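Local coordinates for amino acid ABC superfamily ATP binding cassette transporter, binding protein (Streptococcus pneumoniae, PDB 4H5G) that binds L-arginine in the cleft of a type II periplasmic-binding-protein fold and probably delivers it to an amino acid ABC transporter, at residues A124-P134 and K164-E172; Y22-L30 and L232-V241. All blocks are in the same frame, centred on the assembly; numbering follows the deposited sequence.

Both contacts end at the bound arginine, although their centres lie about 20 Å apart. Interaction 1 joins two parallel strands whose C-terminal ends, with the turn and helix start after 125-129, deliver Q129, V133 and D171 to the ligand; interaction 2 ties the chain's C-terminal tail to the segment that supplies Y22 and E26. They meet directly where Y22 OH lies 2.5 Å from D171 OD2, probably a hydrogen bond. That same carboxylate oxygen accepts a hydrogen bond from the ligand's amino N, while E26 and Q129 each accept one from its guanidinium group. In sequence, 124-134 and 164-172 are nested inside the long loop closed by 22-30 and 232-241, so the pocket gathers distant residues.

Interaction 1: A124-P134 and K164-E172; sequences ANIAAQKGTVP and KIDAVHMDE. With ARG (arginine), chain L; SO4 (sulfate ion), chain C.
H169 reaches from strand 167-171 to the first turn of helix 133-141, and its side chain can be followed outward. CB lies 4.0 Å from P134 CB, the ring carbon CG stays against the same methylene, and ND1 donates to P134 O at 2.9 Å, nearly straight at 172°. CE1 lies beside P134 O and P134 CA, and the ring stacks on F105. The acceptor sits in the ring plane, at the edge, and the bond holds the imidazole at a fixed rotation. With CG roughly anti to the backbone N (chi1 -150°), the ring is carried toward the helix, and histidine suits the place because it pairs a flat apolar body with an N-H in its plane.

Behind it the strands run parallel. A127 N donates to A167 O at 2.9 Å, and A127 O accepts from H169 N. The small methyl of A127 allows I165 CG2 to approach to 3.6 Å. Just before strand 167-171, D166 grips N125 twice: its OD2 accepts from N125 N at 2.8 Å on the anti side, while its own backbone N donates to N125 O. A water accepts from N125 ND2 and donates to D166 OD1, joining amide and carboxylate, whose planes are only 11° apart.

At the other end the loop feeds the ligand site. T132 caps helix 133-141, V133 N meets the ligand's OXT at 2.9 Å, Q129 OE1 accepts from NH2, and D171 OD2, whose second partner is probably Y22, accepts a hydrogen bond from the ligand's amino N.

The pair supplies the second and central strands of a mixed five-stranded sheet, with 146-150 beyond 125-129 and 103-108 beyond 167-171. Helix 153-162 covers I165 and V168, whereas I126 and H169 face helix 133-141.

Interaction 2: Y22-L30 and L232-V241; sequences YAPFEFQSL and LEKAASLTEV. With ARG (arginine), chain L; ACT (acetate ion), chain F.
F27 meets L238 at its ring edge, CZ lying 4.0 Å from L238 CB, and the same ring reaches A235 CB and the methylenes of E240. Its CG stands between the backbone N and the carbonyl carbon (chi1 58°), which turns the ring toward the tail. P24, after a cis peptide bond, rests its CG 3.7 Å from L232 CD2 and its CB against A235, a methyl small enough for the rigid ring.

Beyond the helix, S29 OG donates to T239 O at 2.6 Å, in the carbonyl plane, and V241 N donates to Q28 O at 2.9 Å from above the Q28 carbonyl plane. E240 was modelled in two conformers; in one, separate waters link OE1 to A23 N and OE2 to Q28 N.

Further out, backbone bonds hold F27 and S29 to strand 34-38 and P24 and F25 to A40 and D41. A classic beta bulge sets F25 and E26 opposite Y22. The ligand's NE lies over one face of the Y22 ring, 3.4 Å from Y22 CD2, and E26 OE2 accepts from NH1. Apolar packing against helix end and tail thus backs a segment offering an aromatic face and a carboxylate, suited to a guanidinium cation.

Interaction 1: A124-P134 and K164-E172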
loop_
_atom_site.group_PDB
_atom_site.type_symbol
_atom_site.label_atom_id
_atom_site.label_comp_id
_atom_site.label_asym_id
_atom_site.label_seq_id
_atom_site.Cartn_x
_atom_site.Cartn_y
_atom_site.Cartn_z
ATOM N N ALA A 124 -13.732 -18.482 -9.654
ATOM C CA ALA A 124 -12.727 -18.809 -8.644
ATOM C C ALA A 124 -13.078 -18.200 -7.287
ATOM O O ALA A 124 -13.934 -17.319 -7.193
ATOM C CB ALA A 124 -11.359 -18.335 -9.100
ATOM N N ASN A 125 -12.429 -18.693 -6.236
ATOM C CA ASN A 125 -12.489 -18.035 -4.936
ATOM C C ASN A 125 -11.462 -16.919 -4.894
ATOM O O ASN A 125 -10.260 -17.176 -4.883
ATOM C CB ASN A 125 -12.215 -19.037 -3.811
ATOM C CG ASN A 125 -13.266 -20.107 -3.732
ATOM O OD1 ASN A 125 -14.429 -19.858 -4.034
ATOM N ND2 ASN A 125 -12.862 -21.320 -3.343
ATOM N N ILE A 126 -11.938 -15.677 -4.892
ATOM C CA ILE A 126 -11.052 -14.521 -4.922
ATOM C C ILE A 126 -11.017 -13.886 -3.536
ATOM O O ILE A 126 -12.045 -13.818 -2.854
ATOM C CB ILE A 126 -11.530 -13.492 -5.974
ATOM C CG1 ILE A 126 -11.595 -14.147 -7.363
ATOM C CG2 ILE A 126 -10.617 -12.256 -6.001
ATOM C CD1 ILE A 126 -12.010 -13.184 -8.479
ATOM N N ALA A 127 -9.828 -13.456 -3.117
ATOM C CA ALA A 127 -9.671 -12.689 -1.880
ATOM C C ALA A 127 -9.152 -11.283 -2.199
ATOM O O ALA A 127 -8.391 -11.083 -3.147
ATOM C CB ALA A 127 -8.725 -13.406 -0.927
ATOM N N ALA A 128 -9.567 -10.304 -1.400
ATOM C CA ALA A 128 -9.008 -8.953 -1.501
ATOM C C ALA A 128 -9.057 -8.317 -0.124
ATOM O O ALA A 128 -9.721 -8.833 0.772
ATOM C CB ALA A 128 -9.778 -8.123 -2.501
ATOM N N GLN A 129 -8.370 -7.194 0.037
ATOM C CA GLN A 129 -8.242 -6.572 1.358
ATOM C C GLN A 129 -9.394 -5.610 1.624
ATOM O O GLN A 129 -9.752 -4.806 0.765
ATOM C CB GLN A 129 -6.905 -5.836 1.453
ATOM C CG GLN A 129 -6.615 -5.215 2.806
ATOM C CD GLN A 129 -5.146 -4.884 2.970
ATOM O OE1 GLN A 129 -4.479 -4.453 2.020
ATOM N NE2 GLN A 129 -4.627 -5.089 4.181
ATOM N N LYS A 130 -9.976 -5.692 2.820
ATOM C CA LYS A 130 -11.084 -4.809 3.203
ATOM C C LYS A 130 -10.686 -3.360 3.092
ATOM O O LYS A 130 -9.613 -2.978 3.553
ATOM C CB LYS A 130 -11.487 -5.058 4.666
ATOM C CG LYS A 130 -12.208 -6.373 4.897
ATOM C CD LYS A 130 -12.650 -6.540 6.356
ATOM C CE LYS A 130 -13.441 -7.836 6.524
ATOM N NZ LYS A 130 -13.911 -8.071 7.919
ATOM N N GLY A 131 -11.579 -2.562 2.505
ATOM C CA GLY A 131 -11.408 -1.124 2.425
ATOM C C GLY A 131 -10.471 -0.666 1.321
ATOM O O GLY A 131 -9.986 0.457 1.380
ATOM N N THR A 132 -10.228 -1.514 0.312
ATOM C CA THR A 132 -9.227 -1.185 -0.715
ATOM C C THR A 132 -9.768 -1.084 -2.136
ATOM O O THR A 132 -10.850 -1.585 -2.451
ATOM C CB THR A 132 -8.038 -2.189 -0.744
ATOM O OG1 THR A 132 -8.485 -3.450 -1.258
ATOM C CG2 THR A 132 -7.402 -2.369 0.648
ATOM N N VAL A 133 -8.968 -0.454 -2.995
ATOM C CA VAL A 133 -9.248 -0.396 -4.429
ATOM C C VAL A 133 -9.299 -1.785 -5.090
ATOM O O VAL A 133 -10.253 -2.072 -5.811
ATOM C CB VAL A 133 -8.299 0.596 -5.168
ATOM C CG1 VAL A 133 -8.479 0.517 -6.692
ATOM C CG2 VAL A 133 -8.552 2.021 -4.666
ATOM N N PRO A 134 -8.302 -2.659 -4.844
ATOM C CA PRO A 134 -8.416 -4.007 -5.431
ATOM C C PRO A 134 -9.688 -4.750 -5.006
ATOM O O PRO A 134 -10.228 -5.534 -5.787
ATOM C CB PRO A 134 -7.167 -4.724 -4.906
ATOM C CG PRO A 134 -6.180 -3.624 -4.689
ATOM C CD PRO A 134 -6.994 -2.454 -4.192
ATOM N N LYS A 164 -7.835 -22.359 0.193
ATOM C CA LYS A 164 -9.189 -21.860 0.447
ATOM C C LYS A 164 -9.516 -20.764 -0.561
ATOM O O LYS A 164 -10.683 -20.516 -0.871
ATOM C CB LYS A 164 -9.292 -21.262 1.852
ATOM C CG LYS A 164 -9.177 -22.271 2.976
ATOM C CD LYS A 164 -9.593 -21.642 4.300
ATOM C CE LYS A 164 -11.051 -21.196 4.263
ATOM N NZ LYS A 164 -11.503 -20.674 5.585
ATOM N N ILE A 165 -8.460 -20.118 -1.055
ATOM C CA ILE A 165 -8.543 -19.006 -2.008
ATOM C C ILE A 165 -7.732 -19.389 -3.243
ATOM O O ILE A 165 -6.697 -20.048 -3.116
ATOM C CB ILE A 165 -7.963 -17.721 -1.364
ATOM C CG1 ILE A 165 -8.873 -17.239 -0.237
ATOM C CG2 ILE A 165 -7.746 -16.593 -2.387
ATOM C CD1 ILE A 165 -10.311 -16.983 -0.677
ATOM N N ASP A 166 -8.210 -19.007 -4.428
ATOM C CA ASP A 166 -7.503 -19.319 -5.670
ATOM C C ASP A 166 -6.691 -18.150 -6.217
ATOM O O ASP A 166 -5.730 -18.353 -6.946
ATOM C CB ASP A 166 -8.495 -19.774 -6.747
ATOM C CG ASP A 166 -9.347 -20.943 -6.302
ATOM O OD1 ASP A 166 -8.776 -21.947 -5.829
ATOM O OD2 ASP A 166 -10.593 -20.849 -6.418
ATOM N N ALA A 167 -7.078 -16.928 -5.863
ATOM C CA ALA A 167 -6.434 -15.746 -6.420
ATOM C C ALA A 167 -6.628 -14.587 -5.461
ATOM O O ALA A 167 -7.719 -14.405 -4.941
ATOM C CB ALA A 167 -7.032 -15.408 -7.765
ATOM N N VAL A 168 -5.569 -13.815 -5.233
ATOM C CA VAL A 168 -5.663 -12.652 -4.353
ATOM C C VAL A 168 -5.359 -11.392 -5.150
ATOM O O VAL A 168 -4.297 -11.285 -5.763
ATOM C CB VAL A 168 -4.665 -12.741 -3.189
ATOM C CG1 VAL A 168 -4.881 -11.556 -2.229
ATOM C CG2 VAL A 168 -4.819 -14.055 -2.431
ATOM N N HIS A 169 -6.287 -10.433 -5.140
ATOM C CA HIS A 169 -6.100 -9.171 -5.867
ATOM C C HIS A 169 -5.299 -8.200 -5.003
ATOM O O HIS A 169 -5.613 -8.013 -3.827
ATOM C CB HIS A 169 -7.467 -8.550 -6.191
ATOM C CG HIS A 169 -7.491 -7.730 -7.443
ATOM N ND1 HIS A 169 -8.294 -6.619 -7.587
ATOM C CD2 HIS A 169 -6.834 -7.875 -8.619
ATOM C CE1 HIS A 169 -8.122 -6.107 -8.795
ATOM N NE2 HIS A 169 -7.247 -6.856 -9.447
ATOM N N MET A 170 -4.272 -7.570 -5.582
ATOM C CA MET A 170 -3.395 -6.676 -4.810
ATOM C C MET A 170 -2.567 -5.792 -5.730
ATOM O O MET A 170 -2.491 -6.040 -6.924
ATOM C CB MET A 170 -2.462 -7.499 -3.909
ATOM C CG MET A 170 -1.468 -8.349 -4.710
ATOM S SD MET A 170 -0.408 -9.374 -3.664
ATOM C CE MET A 170 -1.590 -10.508 -2.957
ATOM N N ASP A 171 -1.931 -4.764 -5.179
ATOM C CA ASP A 171 -1.038 -3.940 -5.996
ATOM C C ASP A 171 0.077 -4.797 -6.586
ATOM O O ASP A 171 0.622 -5.654 -5.905
ATOM C CB ASP A 171 -0.464 -2.783 -5.171
ATOM C CG ASP A 171 -1.492 -1.693 -4.931
ATOM O OD1 ASP A 171 -1.680 -0.864 -5.842
ATOM O OD2 ASP A 171 -2.140 -1.692 -3.860
ATOM N N GLU A 172 0.399 -4.580 -7.859
ATOM C CA GLU A 172 1.392 -5.429 -8.544
ATOM C C GLU A 172 2.759 -5.617 -7.834
ATOM O O GLU A 172 3.264 -6.745 -7.770
ATOM C CB GLU A 172 1.595 -4.990 -10.009
ATOM C CG GLU A 172 2.746 -5.732 -10.686
ATOM C CD GLU A 172 2.719 -5.627 -12.195
ATOM O OE1 GLU A 172 3.275 -4.649 -12.736
ATOM O OE2 GLU A 172 2.148 -6.528 -12.845
HETATM N N ARG L . -3.613 0.642 -3.131
HETATM C CA ARG L . -4.781 0.031 -2.480
HETATM C C ARG L . -5.671 1.082 -1.855
HETATM O O ARG L . -5.264 2.231 -1.617
HETATM C CB ARG L . -4.351 -0.988 -1.415
HETATM C CG ARG L . -3.331 -0.467 -0.406
HETATM C CD ARG L . -3.122 -1.463 0.745
HETATM N NE ARG L . -2.020 -1.051 1.626
HETATM C CZ ARG L . -1.582 -1.741 2.674
HETATM N NH1 ARG L . -0.566 -1.282 3.402
HETATM N NH2 ARG L . -2.162 -2.894 2.991
HETATM O OXT ARG L . -6.840 0.803 -1.575
HETATM S S SO4 C . -11.108 -10.735 9.156
HETATM O O1 SO4 C . -10.259 -10.575 7.984
HETATM O O2 SO4 C . -12.475 -11.042 8.730
HETATM O O3 SO4 C . -10.580 -11.833 9.965
HETATM O O4 SO4 C . -11.118 -9.497 9.940
HETATM O O HOH W 1 -10.097 -22.525 -3.641
HETATM O O HOH W 2 -6.600 -6.301 -1.947
#

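Interaction 2: Y22-L30 and L232-V241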
loop_
_atom_site.group_PDB
_atom_site.type_symbol
_atom_site.label_atom_id
_atom_site.label_comp_id
_atom_site.label_asym_id
_atom_site.label_seq_id
_atom_site.Cartn_x
_atom_site.Cartn_y
_atom_site.Cartn_z
ATOM N N TYR A 22 2.467 -5.313 3.562
ATOM C CA TYR A 22 2.407 -4.954 2.142
ATOM C C TYR A 22 3.794 -4.685 1.552
ATOM O O TYR A 22 4.037 -3.620 1.003
ATOM C CB TYR A 22 1.503 -3.705 1.997
ATOM C CG TYR A 22 0.538 -3.722 0.807
ATOM C CD1 TYR A 22 -0.303 -4.805 0.582
ATOM C CD2 TYR A 22 0.451 -2.638 -0.064
ATOM C CE1 TYR A 22 -1.208 -4.823 -0.495
ATOM C CE2 TYR A 22 -0.440 -2.647 -1.149
ATOM C CZ TYR A 22 -1.261 -3.741 -1.346
ATOM O OH TYR A 22 -2.150 -3.763 -2.406
ATOM N N ALA A 23 4.703 -5.651 1.674
ATOM C CA ALA A 23 6.030 -5.539 1.061
ATOM C C ALA A 23 5.881 -5.414 -0.456
ATOM O O ALA A 23 5.154 -6.192 -1.071
ATOM C CB ALA A 23 6.860 -6.762 1.397
ATOM N N PRO A 24 6.628 -4.498 -1.093
ATOM C CA PRO A 24 7.760 -3.707 -0.593
ATOM C C PRO A 24 7.426 -2.316 -0.061
ATOM O O PRO A 24 8.355 -1.572 0.261
ATOM C CB PRO A 24 8.633 -3.561 -1.849
ATOM C CG PRO A 24 7.609 -3.432 -2.930
ATOM C CD PRO A 24 6.504 -4.392 -2.560
ATOM N N PHE A 25 6.148 -1.965 0.033
ATOM C CA PHE A 25 5.760 -0.628 0.496
ATOM C C PHE A 25 5.995 -0.455 1.995
ATOM O O PHE A 25 6.650 0.486 2.433
ATOM C CB PHE A 25 4.286 -0.354 0.174
ATOM C CG PHE A 25 3.999 -0.206 -1.297
ATOM C CD1 PHE A 25 4.287 0.980 -1.954
ATOM C CD2 PHE A 25 3.433 -1.241 -2.017
ATOM C CE1 PHE A 25 4.026 1.120 -3.303
ATOM C CE2 PHE A 25 3.165 -1.101 -3.360
ATOM C CZ PHE A 25 3.459 0.082 -4.003
ATOM N N GLU A 26 5.425 -1.362 2.777
ATOM C CA GLU A 26 5.686 -1.414 4.223
ATOM C C GLU A 26 5.463 -2.830 4.736
ATOM O O GLU A 26 4.509 -3.510 4.339
ATOM C CB GLU A 26 4.797 -0.437 5.000
ATOM C CG GLU A 26 3.315 -0.520 4.672
ATOM C CD GLU A 26 2.935 0.424 3.550
ATOM O OE1 GLU A 26 3.575 1.497 3.448
ATOM O OE2 GLU A 26 2.011 0.106 2.770
ATOM N N PHE A 27 6.344 -3.267 5.634
ATOM C CA PHE A 27 6.283 -4.613 6.174
ATOM C C PHE A 27 7.186 -4.736 7.384
ATOM O O PHE A 27 7.891 -3.792 7.730
ATOM C CB PHE A 27 6.649 -5.673 5.113
ATOM C CG PHE A 27 8.025 -5.510 4.498
ATOM C CD1 PHE A 27 8.273 -4.514 3.576
ATOM C CD2 PHE A 27 9.054 -6.391 4.806
ATOM C CE1 PHE A 27 9.523 -4.380 2.979
ATOM C CE2 PHE A 27 10.313 -6.264 4.215
ATOM C CZ PHE A 27 10.546 -5.260 3.301
ATOM N N GLN A 28 7.158 -5.897 8.021
ATOM C CA GLN A 28 7.978 -6.130 9.203
ATOM C C GLN A 28 9.216 -6.906 8.833
ATOM O O GLN A 28 9.135 -7.898 8.111
ATOM C CB GLN A 28 7.190 -6.924 10.242
ATOM C CG GLN A 28 5.843 -6.321 10.540
ATOM C CD GLN A 28 5.777 -5.715 11.914
ATOM O OE1 GLN A 28 6.621 -4.900 12.288
ATOM N NE2 GLN A 28 4.779 -6.123 12.688
ATOM N N SER A 29 10.358 -6.472 9.359
ATOM C CA SER A 29 11.617 -7.156 9.108
ATOM C C SER A 29 12.500 -7.133 10.347
ATOM O O SER A 29 12.471 -6.179 11.128
ATOM C CB SER A 29 12.336 -6.502 7.924
ATOM O OG SER A 29 13.439 -7.285 7.510
ATOM N N LEU A 30 13.272 -8.199 10.516
ATOM C CA LEU A 30 14.238 -8.316 11.606
ATOM C C LEU A 30 15.450 -7.442 11.298
ATOM O O LEU A 30 16.297 -7.812 10.487
ATOM C CB LEU A 30 14.681 -9.775 11.743
ATOM C CG LEU A 30 14.322 -10.629 12.964
ATOM C CD1 LEU A 30 15.574 -10.950 13.777
ATOM C CD2 LEU A 30 13.260 -9.973 13.839
ATOM N N LEU A 232 12.181 0.931 -3.408
ATOM C CA LEU A 232 11.432 -0.311 -3.638
ATOM C C LEU A 232 12.378 -1.469 -3.923
ATOM O O LEU A 232 12.168 -2.587 -3.445
ATOM C CB LEU A 232 10.459 -0.147 -4.811
ATOM C CG LEU A 232 9.248 0.758 -4.591
ATOM C CD1 LEU A 232 8.622 1.094 -5.936
ATOM C CD2 LEU A 232 8.212 0.092 -3.687
ATOM N N GLU A 233 13.415 -1.210 -4.712
ATOM C CA GLU A 233 14.346 -2.286 -5.046
ATOM C C GLU A 233 15.147 -2.740 -3.832
ATOM O O GLU A 233 15.440 -3.931 -3.669
ATOM C CB GLU A 233 15.248 -1.873 -6.221
ATOM C CG GLU A 233 14.432 -1.575 -7.459
ATOM C CD GLU A 233 15.270 -1.137 -8.639
ATOM O OE1 GLU A 233 16.509 -1.080 -8.507
ATOM O OE2 GLU A 233 14.672 -0.848 -9.699
ATOM N N LYS A 234 15.500 -1.802 -2.960
ATOM C CA LYS A 234 16.231 -2.151 -1.737
ATOM C C LYS A 234 15.361 -2.965 -0.802
ATOM O O LYS A 234 15.824 -3.918 -0.162
ATOM C CB LYS A 234 16.658 -0.890 -0.992
ATOM C CG LYS A 234 17.563 0.024 -1.768
ATOM C CD LYS A 234 19.018 -0.300 -1.559
ATOM C CE LYS A 234 19.877 0.861 -2.022
ATOM N NZ LYS A 234 19.556 2.089 -1.246
ATOM N N ALA A 235 14.100 -2.561 -0.700
ATOM C CA ALA A 235 13.150 -3.256 0.173
ATOM C C ALA A 235 13.003 -4.711 -0.240
ATOM O O ALA A 235 12.844 -5.599 0.599
ATOM C CB ALA A 235 11.789 -2.538 0.148
ATOM N N ALA A 236 13.085 -4.949 -1.546
ATOM C CA ALA A 236 12.944 -6.298 -2.096
ATOM C C ALA A 236 14.017 -7.273 -1.622
ATOM O O ALA A 236 13.826 -8.483 -1.699
ATOM C CB ALA A 236 12.888 -6.254 -3.618
ATOM N N SER A 237 15.134 -6.755 -1.118
ATOM C CA SER A 237 16.232 -7.610 -0.675
ATOM C C SER A 237 16.156 -7.925 0.818
ATOM O O SER A 237 17.003 -8.637 1.349
ATOM C CB SER A 237 17.584 -6.978 -1.015
ATOM O OG SER A 237 17.962 -6.012 -0.056
ATOM N N LEU A 238 15.137 -7.397 1.492
ATOM C CA LEU A 238 14.929 -7.675 2.914
ATOM C C LEU A 238 14.016 -8.880 3.123
ATOM O O LEU A 238 13.119 -9.138 2.321
ATOM C CB LEU A 238 14.316 -6.463 3.610
ATOM C CG LEU A 238 15.092 -5.153 3.553
ATOM C CD1 LEU A 238 14.441 -4.124 4.476
ATOM C CD2 LEU A 238 16.564 -5.369 3.908
ATOM N N THR A 239 14.242 -9.610 4.212
ATOM C CA THR A 239 13.373 -10.720 4.586
ATOM C C THR A 239 12.253 -10.204 5.480
ATOM O O THR A 239 12.486 -9.379 6.367
ATOM C CB THR A 239 14.164 -11.789 5.353
ATOM O OG1 THR A 239 15.214 -12.293 4.519
ATOM C CG2 THR A 239 13.265 -12.941 5.779
ATOM N N GLU A 240 11.033 -10.686 5.267
ATOM C CA GLU A 240 9.860 -10.297 6.055
ATOM C C GLU A 240 9.600 -11.299 7.181
ATOM O O GLU A 240 9.859 -12.488 7.021
ATOM C CB GLU A 240 8.614 -10.200 5.156
ATOM C CG GLU A 240 7.346 -9.698 5.869
ATOM C CD GLU A 240 6.151 -9.508 4.931
ATOM O OE1 GLU A 240 6.307 -9.691 3.708
ATOM O OE2 GLU A 240 5.053 -9.170 5.421
ATOM N N VAL A 241 9.051 -10.820 8.289
ATOM C CA VAL A 241 8.694 -11.682 9.406
ATOM C C VAL A 241 7.467 -12.522 9.074
ATOM O O VAL A 241 6.408 -11.985 8.750
ATOM C CB VAL A 241 8.414 -10.841 10.664
ATOM C CG1 VAL A 241 7.823 -11.707 11.767
ATOM C CG2 VAL A 241 9.690 -10.145 11.129
HETATM N N ARG L . -3.613 0.642 -3.131
HETATM C CA ARG L . -4.781 0.031 -2.480
HETATM C C ARG L . -5.671 1.082 -1.855
HETATM O O ARG L . -5.264 2.231 -1.617
HETATM C CB ARG L . -4.351 -0.988 -1.415
HETATM C CG ARG L . -3.331 -0.467 -0.406
HETATM C CD ARG L . -3.122 -1.463 0.745
HETATM N NE ARG L . -2.020 -1.051 1.626
HETATM C CZ ARG L . -1.582 -1.741 2.674
HETATM N NH1 ARG L . -0.566 -1.282 3.402
HETATM N NH2 ARG L . -2.162 -2.894 2.991
HETATM O OXT ARG L . -6.840 0.803 -1.575
HETATM C C ACT F . 19.134 5.244 -2.873
HETATM O O ACT F . 18.503 4.494 -2.092
HETATM O OXT ACT F . 19.738 4.685 -3.817
HETATM C CH3 ACT F . 19.170 6.731 -2.684
HETATM O O HOH W 3 3.891 -8.394 2.256
HETATM O O HOH W 4 4.704 -7.759 7.621
HETATM O O HOH W 5 13.012 -10.652 8.942
#